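Local coordinates for protein periplasmic beta-glucosidase (Pseudomonas aeruginosa, PDB 6R5T) that probably hydrolyses terminal non-reducing beta-D-glucosyl residues, releasing beta-D-glucose, as a periplasmic beta-glucosidase of glycoside hydrolase family 3, at residues A[176-180]-A[237-242]; A[127-131]-A[203-208]; A[229-233]-A[258-262]; A[157-161]-A[211-217]. The protein carries 1 engineered substitution. One frame throughout, in Å; residues are numbered along the deposited sequence.

Contact 1 of 4, residues A[176-180]-A[237-242]. With BGC (beta-D-glucopyranose), chain C.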
# COMPACT_ATOMS: atom_id res chain seq x y z
N LYS A 176 2.54 4.45 22.94
CA LYS A 176 3.44 3.90 21.87
C LYS A 176 2.58 3.71 20.60
O LYS A 176 1.36 3.70 20.70
CB LYS A 176 4.08 2.60 22.34
CG LYS A 176 3.16 1.40 22.48
CD LYS A 176 3.83 0.22 23.14
CE LYS A 176 3.02 -1.03 23.16
NZ LYS A 176 3.74 -2.08 23.93
N HIS A 177 3.20 3.59 19.43
CA HIS A 177 4.62 3.68 19.13
C HIS A 177 4.81 4.99 18.34
O HIS A 177 4.32 5.09 17.22
CB HIS A 177 5.08 2.49 18.30
CG HIS A 177 4.86 1.16 18.93
ND1 HIS A 177 3.70 0.44 18.71
CD2 HIS A 177 5.67 0.40 19.71
CE1 HIS A 177 3.84 -0.72 19.36
NE2 HIS A 177 4.98 -0.75 19.98
N PHE A 178 5.47 5.99 18.92
CA PHE A 178 5.50 7.35 18.33
C PHE A 178 6.58 7.33 17.26
O PHE A 178 7.78 7.28 17.62
CB PHE A 178 5.79 8.33 19.46
CG PHE A 178 5.63 9.77 19.07
CD1 PHE A 178 4.42 10.25 18.66
CD2 PHE A 178 6.69 10.66 19.20
CE1 PHE A 178 4.25 11.60 18.37
CE2 PHE A 178 6.55 12.00 18.85
CZ PHE A 178 5.31 12.47 18.44
N ALA A 179 6.24 7.34 15.95
CA ALA A 179 4.88 7.49 15.43
C ALA A 179 4.78 6.74 14.10
O ALA A 179 5.77 6.54 13.42
CB ALA A 179 4.55 8.95 15.21
N LEU A 180 3.51 6.48 13.72
CA LEU A 180 3.07 6.05 12.37
C LEU A 180 3.40 4.58 12.11
O LEU A 180 3.32 4.15 10.95
CB LEU A 180 3.72 6.91 11.28
CG LEU A 180 3.73 8.42 11.45
CD1 LEU A 180 4.24 9.07 10.18
CD2 LEU A 180 2.39 8.97 11.87
N LEU A 237 10.23 15.18 14.82
CA LEU A 237 9.16 14.46 15.54
C LEU A 237 9.29 14.62 17.06
O LEU A 237 8.26 14.87 17.72
CB LEU A 237 9.21 12.99 15.12
CG LEU A 237 8.14 12.11 15.74
CD1 LEU A 237 6.83 12.24 15.01
CD2 LEU A 237 8.60 10.65 15.75
N LEU A 238 10.49 14.41 17.61
CA LEU A 238 10.60 14.18 19.06
C LEU A 238 10.78 15.52 19.78
O LEU A 238 10.53 15.56 20.98
CB LEU A 238 11.78 13.26 19.33
CG LEU A 238 11.68 11.87 18.76
CD1 LEU A 238 12.91 11.11 19.18
CD2 LEU A 238 10.41 11.19 19.20
N THR A 239 11.30 16.51 19.09
CA THR A 239 11.59 17.83 19.69
C THR A 239 10.64 18.90 19.16
O THR A 239 9.87 19.42 19.97
CB THR A 239 13.05 18.24 19.51
OG1 THR A 239 13.90 17.28 20.16
CG2 THR A 239 13.28 19.59 20.14
N ASP A 240 10.68 19.21 17.87
CA ASP A 240 9.84 20.30 17.30
C ASP A 240 8.35 20.01 17.56
O ASP A 240 7.60 20.86 18.03
CB ASP A 240 10.16 20.49 15.84
CG ASP A 240 11.60 20.91 15.58
OD1 ASP A 240 12.28 21.29 16.54
OD2 ASP A 240 12.03 20.84 14.43
N LEU A 241 7.89 18.81 17.19
CA LEU A 241 6.48 18.48 17.34
C LEU A 241 6.18 18.13 18.80
O LEU A 241 5.35 18.78 19.42
CB LEU A 241 6.16 17.33 16.41
CG LEU A 241 4.71 16.88 16.51
CD1 LEU A 241 3.77 17.97 16.01
CD2 LEU A 241 4.53 15.57 15.75
N LEU A 242 6.77 17.06 19.32
CA LEU A 242 6.32 16.53 20.63
C LEU A 242 6.55 17.55 21.75
O LEU A 242 5.69 17.67 22.59
CB LEU A 242 7.10 15.24 20.89
CG LEU A 242 6.81 14.53 22.21
CD1 LEU A 242 5.35 14.13 22.32
CD2 LEU A 242 7.75 13.34 22.37
C2 BGC C . 7.25 -3.11 23.51
C3 BGC C . 8.75 -3.40 23.74
C4 BGC C . 9.14 -4.50 22.73
C5 BGC C . 8.90 -3.91 21.32
C6 BGC C . 9.17 -4.90 20.21
C1 BGC C . 7.05 -2.69 22.05
O1 BGC C . 5.67 -2.57 21.91
O2 BGC C . 6.71 -2.10 24.34
O3 BGC C . 8.92 -3.91 25.08
O4 BGC C . 10.53 -4.79 22.91
O5 BGC C . 7.52 -3.70 21.17
O6 BGC C . 8.96 -4.27 18.94
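Phe178 and Leu237 both hold CG opposite their backbone N (chi1 -170° and -178°), and with these torsions the two side chains run past each other in opposite senses. Leu237 CD1 comes over one face of the phenyl ring, 4.2 Å from the centroid of the Phe178 ring and 27° off its normal, which meets the geometry of a CH-pi contact. The closest pair is Phe178 CE2 with Leu237 CG at 3.5 Å. At the ring edge, near its plane, Leu238 CD2 lies 3.8 Å from Phe178 CD2, while Leu242 CB approaches obliquely, 3.9 Å from Phe178 CE2. Ala179 CB extends the apolar patch by touching Leu237 CD1. These are strand-to-helix contacts of the family 3 N-terminal domain, a TIM-barrel relative: strand 172-178 runs within the parallel sheet, and helix 235-245 packs outside it, the two short axes nearly perpendicular. Helix 235-245 includes a wider pi-type turn, closed by Leu242 N to Leu237 O. Lys176 and His177, the two residues before Phe178 on the strand, face the glucose. Cis peptide bonds precede both His177 and Ala179, flanking the His177-Phe178 pair. The extended chain of Lys176 carries NZ to the glucose, where it donates to BGC O1 at 2.8 Å and to BGC O2 at 3.0 Å. His177 NE2 meets BGC O1 at 2.7 Å in a nearly straight hydrogen bond, with O1 near the plane of the imidazole, while Lys176 CG lies over one face of that ring. Asp79, Arg137 and Glu486 add further hydrogen bonds to the glucose.

Contact 2 of 4, residues A[127-131]-A[203-208]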
# COMPACT_ATOMS: atom_id res chain seq x y z
N VAL A 127 -1.51 3.05 20.29
CA VAL A 127 -2.53 3.90 19.65
C VAL A 127 -2.21 4.17 18.19
O VAL A 127 -2.69 5.19 17.64
CB VAL A 127 -2.71 5.19 20.46
CG1 VAL A 127 -3.07 4.83 21.90
CG2 VAL A 127 -1.50 6.11 20.45
N ASP A 128 -1.48 3.27 17.56
CA ASP A 128 -1.16 3.41 16.13
C ASP A 128 -2.41 3.12 15.30
O ASP A 128 -3.04 2.10 15.51
CB ASP A 128 -0.03 2.47 15.75
CG ASP A 128 1.19 2.53 16.65
OD1 ASP A 128 1.56 3.63 17.01
OD2 ASP A 128 1.72 1.47 16.93
N ILE A 129 -2.80 4.03 14.39
CA ILE A 129 -3.87 3.77 13.41
C ILE A 129 -3.43 2.64 12.50
O ILE A 129 -2.30 2.65 11.98
CB ILE A 129 -4.12 5.07 12.62
CG1 ILE A 129 -4.69 6.12 13.57
CG2 ILE A 129 -4.98 4.90 11.40
CD1 ILE A 129 -6.02 5.77 14.13
N THR A 130 -4.36 1.73 12.19
CA THR A 130 -4.08 0.59 11.30
C THR A 130 -5.10 0.49 10.17
O THR A 130 -6.27 0.31 10.42
CB THR A 130 -4.01 -0.73 12.05
OG1 THR A 130 -5.26 -0.93 12.73
CG2 THR A 130 -2.84 -0.71 13.03
N ARG A 131 -4.60 0.67 8.94
CA ARG A 131 -5.42 0.53 7.72
C ARG A 131 -4.99 -0.69 6.88
O ARG A 131 -5.64 -0.95 5.81
CB ARG A 131 -5.31 1.79 6.88
CG ARG A 131 -5.94 3.01 7.53
CD ARG A 131 -5.72 4.25 6.69
NE ARG A 131 -6.52 5.36 7.23
CZ ARG A 131 -6.41 6.61 6.84
NH1 ARG A 131 -5.58 6.94 5.86
NH2 ARG A 131 -7.20 7.50 7.38
N ASP A 203 -4.83 12.35 10.40
CA ASP A 203 -5.31 10.97 10.63
C ASP A 203 -4.41 10.17 11.58
O ASP A 203 -4.95 9.33 12.32
CB ASP A 203 -5.39 10.21 9.31
CG ASP A 203 -6.40 10.80 8.33
OD1 ASP A 203 -7.40 11.42 8.80
OD2 ASP A 203 -6.20 10.57 7.15
N TYR A 204 -3.09 10.35 11.56
CA TYR A 204 -2.20 9.37 12.24
C TYR A 204 -1.66 9.93 13.54
O TYR A 204 -1.51 9.14 14.47
CB TYR A 204 -1.06 8.98 11.30
CG TYR A 204 -1.42 7.89 10.34
CD1 TYR A 204 -2.07 8.15 9.14
CD2 TYR A 204 -1.18 6.56 10.66
CE1 TYR A 204 -2.40 7.12 8.28
CE2 TYR A 204 -1.49 5.53 9.81
CZ TYR A 204 -2.15 5.81 8.61
OH TYR A 204 -2.49 4.77 7.80
N LEU A 205 -1.41 11.23 13.65
CA LEU A 205 -0.80 11.80 14.88
C LEU A 205 -1.81 12.04 16.01
O LEU A 205 -1.40 12.00 17.16
CB LEU A 205 -0.05 13.08 14.55
CG LEU A 205 1.24 12.90 13.77
CD1 LEU A 205 1.76 14.26 13.31
CD2 LEU A 205 2.28 12.17 14.61
N PRO A 206 -3.11 12.35 15.78
CA PRO A 206 -4.01 12.70 16.88
C PRO A 206 -4.07 11.74 18.07
O PRO A 206 -4.18 12.23 19.21
CB PRO A 206 -5.37 12.92 16.23
CG PRO A 206 -5.00 13.40 14.86
CD PRO A 206 -3.78 12.59 14.48
N PRO A 207 -3.98 10.40 17.91
CA PRO A 207 -4.01 9.54 19.09
C PRO A 207 -2.84 9.73 20.06
O PRO A 207 -3.03 9.65 21.27
CB PRO A 207 -4.02 8.12 18.53
CG PRO A 207 -4.63 8.34 17.15
CD PRO A 207 -4.05 9.64 16.65
N TYR A 208 -1.68 10.04 19.51
CA TYR A 208 -0.51 10.29 20.39
C TYR A 208 -0.70 11.61 21.12
O TYR A 208 -0.43 11.66 22.33
CB TYR A 208 0.81 10.29 19.63
CG TYR A 208 1.02 9.11 18.73
CD1 TYR A 208 1.36 7.85 19.18
CD2 TYR A 208 0.94 9.30 17.37
CE1 TYR A 208 1.49 6.78 18.31
CE2 TYR A 208 1.10 8.26 16.48
CZ TYR A 208 1.37 6.99 16.94
OH TYR A 208 1.57 5.96 16.04
O HOH W 1 -1.90 6.74 15.12
O HOH W 2 -0.43 6.24 14.02
O HOH W 3 -2.10 1.96 8.33
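In the family 3 N-terminal barrel domain, the loop after strand 121-122 lies against the junction of helices 197-204 and 206-213, where Asp128 and Tyr208, Ile129 and Tyr204, and Arg131 and Asp203 meet. Tyr208 OH donates to Asp128 OD1 at 2.5 Å; the hydroxyl reaches this oxygen on its anti side, 22° out of the carboxylate plane. Beside it, Val127 places CG2 between its own backbone N and carbonyl carbon, and this methyl packs 3.6 Å from Tyr208 CD1. Pro207 CB closes on the backbone at this end, 3.3 Å from Val127 O. Further along the loop, Ile129 CG2 sits over one face of the Tyr204 ring, 4.2 Å from its centroid and 24° off the normal, a CH-pi contact. Arg131 NH2 and Asp203 OD2 form a salt bridge whose hydrogen bond is weak, 3.2 Å long, with the guanidinium and carboxylate planes turned 61° apart. Tyr204 CE1 lies over one guanidinium face. A water accepts from Arg131 N and meets Tyr204 OH, each at 2.9 Å, tying the tyrosine to the loop backbone. Tyr577 makes a cation-pi contact with Arg131. Since Asp128 OD2 is bonded to His177 while OD1 is taken by Tyr208, both carboxylate oxygens are occupied and the group's rotation is fixed; Asp128 is thus a second-shell partner of the sugar-binding His177, and Tyr208, one shell further out, probably keeps its carboxylate in place.

Contact 3 of 4, residues A[229-233]-A[258-262]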
# COMPACT_ATOMS: atom_id res chain seq x y z
N VAL A 229 13.37 9.23 7.72
CA VAL A 229 14.12 9.46 8.99
C VAL A 229 13.56 8.54 10.06
O VAL A 229 12.45 8.74 10.50
CB VAL A 229 14.06 10.93 9.42
CG1 VAL A 229 14.93 11.14 10.66
CG2 VAL A 229 14.56 11.80 8.28
N PRO A 230 14.36 7.59 10.55
CA PRO A 230 13.95 6.79 11.71
C PRO A 230 13.42 7.68 12.83
O PRO A 230 14.05 8.70 13.18
CB PRO A 230 15.23 6.07 12.14
CG PRO A 230 16.03 5.98 10.88
CD PRO A 230 15.72 7.26 10.14
N ALA A 231 12.33 7.28 13.46
CA ALA A 231 11.73 8.03 14.57
C ALA A 231 12.80 8.31 15.65
O ALA A 231 12.80 9.41 16.22
CB ALA A 231 10.55 7.29 15.11
N THR A 232 13.64 7.33 15.90
CA THR A 232 14.67 7.40 16.97
C THR A 232 15.65 8.53 16.68
O THR A 232 16.29 9.00 17.66
CB THR A 232 15.34 6.04 17.09
OG1 THR A 232 14.31 5.09 17.31
CG2 THR A 232 16.35 5.99 18.23
N ALA A 233 15.83 8.94 15.42
CA ALA A 233 16.77 10.04 15.06
C ALA A 233 16.04 11.27 14.54
O ALA A 233 16.68 12.08 13.85
CB ALA A 233 17.74 9.56 14.02
N ALA A 258 16.76 0.18 19.47
CA ALA A 258 16.43 1.17 18.40
C ALA A 258 17.60 2.12 18.13
O ALA A 258 17.79 2.51 16.97
CB ALA A 258 15.22 1.96 18.81
N VAL A 259 18.34 2.53 19.15
CA VAL A 259 19.49 3.44 18.91
C VAL A 259 20.50 2.71 18.02
O VAL A 259 20.96 3.24 17.00
CB VAL A 259 20.10 3.96 20.21
CG1 VAL A 259 21.32 4.80 19.91
CG2 VAL A 259 19.06 4.72 21.05
N LYS A 260 20.88 1.49 18.37
CA LYS A 260 21.85 0.76 17.53
C LYS A 260 21.31 0.49 16.13
O LYS A 260 22.09 0.49 15.17
CB LYS A 260 22.17 -0.53 18.30
CG LYS A 260 23.24 -1.36 17.63
CD LYS A 260 23.64 -2.56 18.48
CE LYS A 260 24.69 -3.38 17.76
NZ LYS A 260 25.16 -4.53 18.56
N GLU A 261 19.99 0.30 15.99
CA GLU A 261 19.36 0.05 14.66
C GLU A 261 19.55 1.24 13.72
O GLU A 261 19.36 1.09 12.51
CB GLU A 261 17.88 -0.30 14.76
CG GLU A 261 17.64 -1.68 15.34
CD GLU A 261 16.16 -2.05 15.49
OE1 GLU A 261 15.31 -1.43 14.82
OE2 GLU A 261 15.87 -2.95 16.32
N LEU A 262 19.87 2.43 14.21
CA LEU A 262 20.19 3.56 13.26
C LEU A 262 21.31 3.20 12.30
O LEU A 262 21.36 3.76 11.20
CB LEU A 262 20.52 4.82 14.04
CG LEU A 262 19.38 5.36 14.88
CD1 LEU A 262 19.83 6.55 15.74
CD2 LEU A 262 18.19 5.77 14.03
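No aromatic ring or other planar side chain meets across this contact; the puckered ring of Pro230 takes Leu262 CD2 against two of its carbons, CB and CG. The separations are 3.5 Å from Pro230 CB and 3.8 Å from Pro230 CG to that one methyl. In the barrel domain, Pro230 ends the short beta hairpin of strands 225-226 and 229-230 that follows barrel strand 218-221, and residues 258-261 form roughly one weakly bonded helical turn after strand 251-253, with Leu262 following; the contact therefore joins the excursions beyond two adjacent strands. A 3-10 turn comes next after the hairpin, closed by Ala233 N to Pro230 O at 2.9 Å, and it brings Ala233 CB back alongside Pro230 to the same leucine, 3.8 Å from Leu262 CD2. On the other segment, Leu262 N bonds to Val259 O. The patch is backed by helix 271-281, where Ala274 touches Leu262 and Ala278 touches Thr232 and Val259. Glu261 turns to the assembly interface and forms a salt bridge with Arg585 of the second subunit. The two branches of Thr232 divide the remaining work: OG1, beside its backbone N, rests 3.6 Å from Ala258 CB, and CG2, opposite that N, lies 4.1 Å from Val259 CG2.

Contact 4 of 4, residues A[157-161]-A[211-217]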
# COMPACT_ATOMS: atom_id res chain seq x y z
N VAL A 157 -4.96 6.14 29.12
CA VAL A 157 -3.98 6.89 29.94
C VAL A 157 -4.60 7.29 31.29
O VAL A 157 -3.98 7.09 32.34
CB VAL A 157 -3.48 8.11 29.19
CG1 VAL A 157 -2.68 9.03 30.08
CG2 VAL A 157 -2.65 7.66 27.99
N ARG A 158 -5.78 7.87 31.26
CA ARG A 158 -6.44 8.32 32.52
C ARG A 158 -6.70 7.15 33.44
O ARG A 158 -6.53 7.28 34.70
CB ARG A 158 -7.68 9.13 32.19
CG ARG A 158 -7.35 10.48 31.56
CD ARG A 158 -8.59 11.35 31.44
NE ARG A 158 -9.56 10.81 30.51
CZ ARG A 158 -9.64 11.05 29.20
NH1 ARG A 158 -8.80 11.88 28.59
NH2 ARG A 158 -10.58 10.45 28.50
N ALA A 159 -7.12 6.00 32.90
CA ALA A 159 -7.44 4.82 33.71
C ALA A 159 -6.18 4.26 34.36
O ALA A 159 -6.23 3.83 35.54
CB ALA A 159 -8.18 3.83 32.87
N TYR A 160 -5.07 4.22 33.63
CA TYR A 160 -3.80 3.70 34.19
C TYR A 160 -3.31 4.62 35.29
O TYR A 160 -2.90 4.12 36.36
CB TYR A 160 -2.71 3.60 33.11
CG TYR A 160 -2.84 2.47 32.10
CD1 TYR A 160 -3.30 1.22 32.41
CD2 TYR A 160 -2.33 2.64 30.82
CE1 TYR A 160 -3.29 0.17 31.52
CE2 TYR A 160 -2.35 1.60 29.89
CZ TYR A 160 -2.79 0.35 30.24
OH TYR A 160 -2.78 -0.69 29.36
N GLN A 161 -3.31 5.93 35.04
CA GLN A 161 -2.56 6.89 35.90
C GLN A 161 -3.41 7.38 37.07
O GLN A 161 -2.82 7.90 38.06
CB GLN A 161 -2.03 8.04 35.06
CG GLN A 161 -1.10 7.55 33.95
CD GLN A 161 -0.21 8.61 33.34
OE1 GLN A 161 0.85 8.31 32.76
NE2 GLN A 161 -0.66 9.86 33.40
N ALA A 211 -3.03 11.17 24.03
CA ALA A 211 -2.37 10.56 25.19
C ALA A 211 -1.59 11.66 25.94
O ALA A 211 -1.65 11.71 27.17
CB ALA A 211 -1.48 9.43 24.76
N VAL A 212 -0.83 12.47 25.21
CA VAL A 212 -0.04 13.59 25.81
C VAL A 212 -0.99 14.52 26.56
O VAL A 212 -0.75 14.88 27.77
CB VAL A 212 0.76 14.33 24.74
CG1 VAL A 212 1.36 15.61 25.29
CG2 VAL A 212 1.85 13.47 24.17
N ASP A 213 -2.13 14.86 25.94
CA ASP A 213 -3.08 15.82 26.56
C ASP A 213 -3.80 15.18 27.75
O ASP A 213 -4.19 15.95 28.66
CB ASP A 213 -4.07 16.35 25.54
CG ASP A 213 -3.42 17.24 24.50
OD1 ASP A 213 -2.32 17.70 24.72
OD2 ASP A 213 -4.07 17.47 23.48
N ALA A 214 -3.89 13.84 27.81
CA ALA A 214 -4.49 13.15 28.98
C ALA A 214 -3.47 13.06 30.11
O ALA A 214 -3.84 12.53 31.16
CB ALA A 214 -5.00 11.77 28.61
N GLY A 215 -2.23 13.51 29.87
CA GLY A 215 -1.17 13.56 30.89
C GLY A 215 -0.27 12.34 30.88
O GLY A 215 0.40 12.08 31.89
N ALA A 216 -0.16 11.59 29.77
CA ALA A 216 0.75 10.43 29.76
C ALA A 216 2.14 10.87 30.25
O ALA A 216 2.65 11.90 29.75
CB ALA A 216 0.85 9.85 28.37
N GLY A 217 2.75 10.08 31.13
CA GLY A 217 4.08 10.41 31.67
C GLY A 217 5.20 10.06 30.72
O GLY A 217 6.32 10.65 30.86
O HOH W 4 -3.40 11.09 33.48
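Val157 and Gln161, one helical turn apart, both send their side chains at residues 211-217, the valine as a forked apolar wedge and the glutamine as a flat amide that reads the backbone. With CG1 opposite its backbone N, Val157 spreads its methyls over the end of helix 206-213: CG2 packs 3.9 Å from Ala211 CB, while Val157 CG1 lies 3.9 Å from Ala214 CB and 3.6 Å from Ala216 N. The helix finishes there in a Schellman motif, Gly215 taking the positive phi of 95° while Ala216 N bonds back to Ala211 O. Gln161 extends beyond CG to grip the backbone that follows. Its NE2 donates to Gly215 O at 2.9 Å, fairly straight at 164°; Gly215 O lies near the glutamine's amide plane, yet the donor stands above the carbonyl plane of Gly215, 63° out of it. Gly217 N in turn donates to Gln161 OE1 at 3.1 Å, in that carbonyl's plane and on a lone pair. A water spans Gln161 NE2 (3.0 Å) and Ala214 O (2.8 Å). With acceptors at NE2 and N-H donors at OE1, the flip of the amide is settled. On the solvent side, Arg158 NH1 passes Ala214 CB. Gln161 OE1 also accepts from Ala173 N and Val157 touches Ala173, so the end of helix 146-161 meets strand 172-178 as well as the turn leading from helix 206-213 into strand 218-221.

Contact 1 is the hub of the four. It joins contact 2 directly, through His177 ND1 to Asp128 OD2 at 2.8 Å and Lys176 O to Val127 N at 3.0 Å, with centres 11 Å apart. Contact 3 meets it through packing, Leu238 CD1 lying 3.4 Å from Ala231 O, and contact 4 more lightly, Leu242 CD1 being 4.0 Å from Val212 CG2. Contacts 2 and 4 share helix 206-213, whereas contacts 3 and 4 lie furthest apart, about 25 Å between centres. With respect to the glucose, Lys176 and His177 of contact 1 bind it, the side chain of Asp128 is about 8 Å away, that of Ala258 about 9 Å and that of Ala216 about 14 Å.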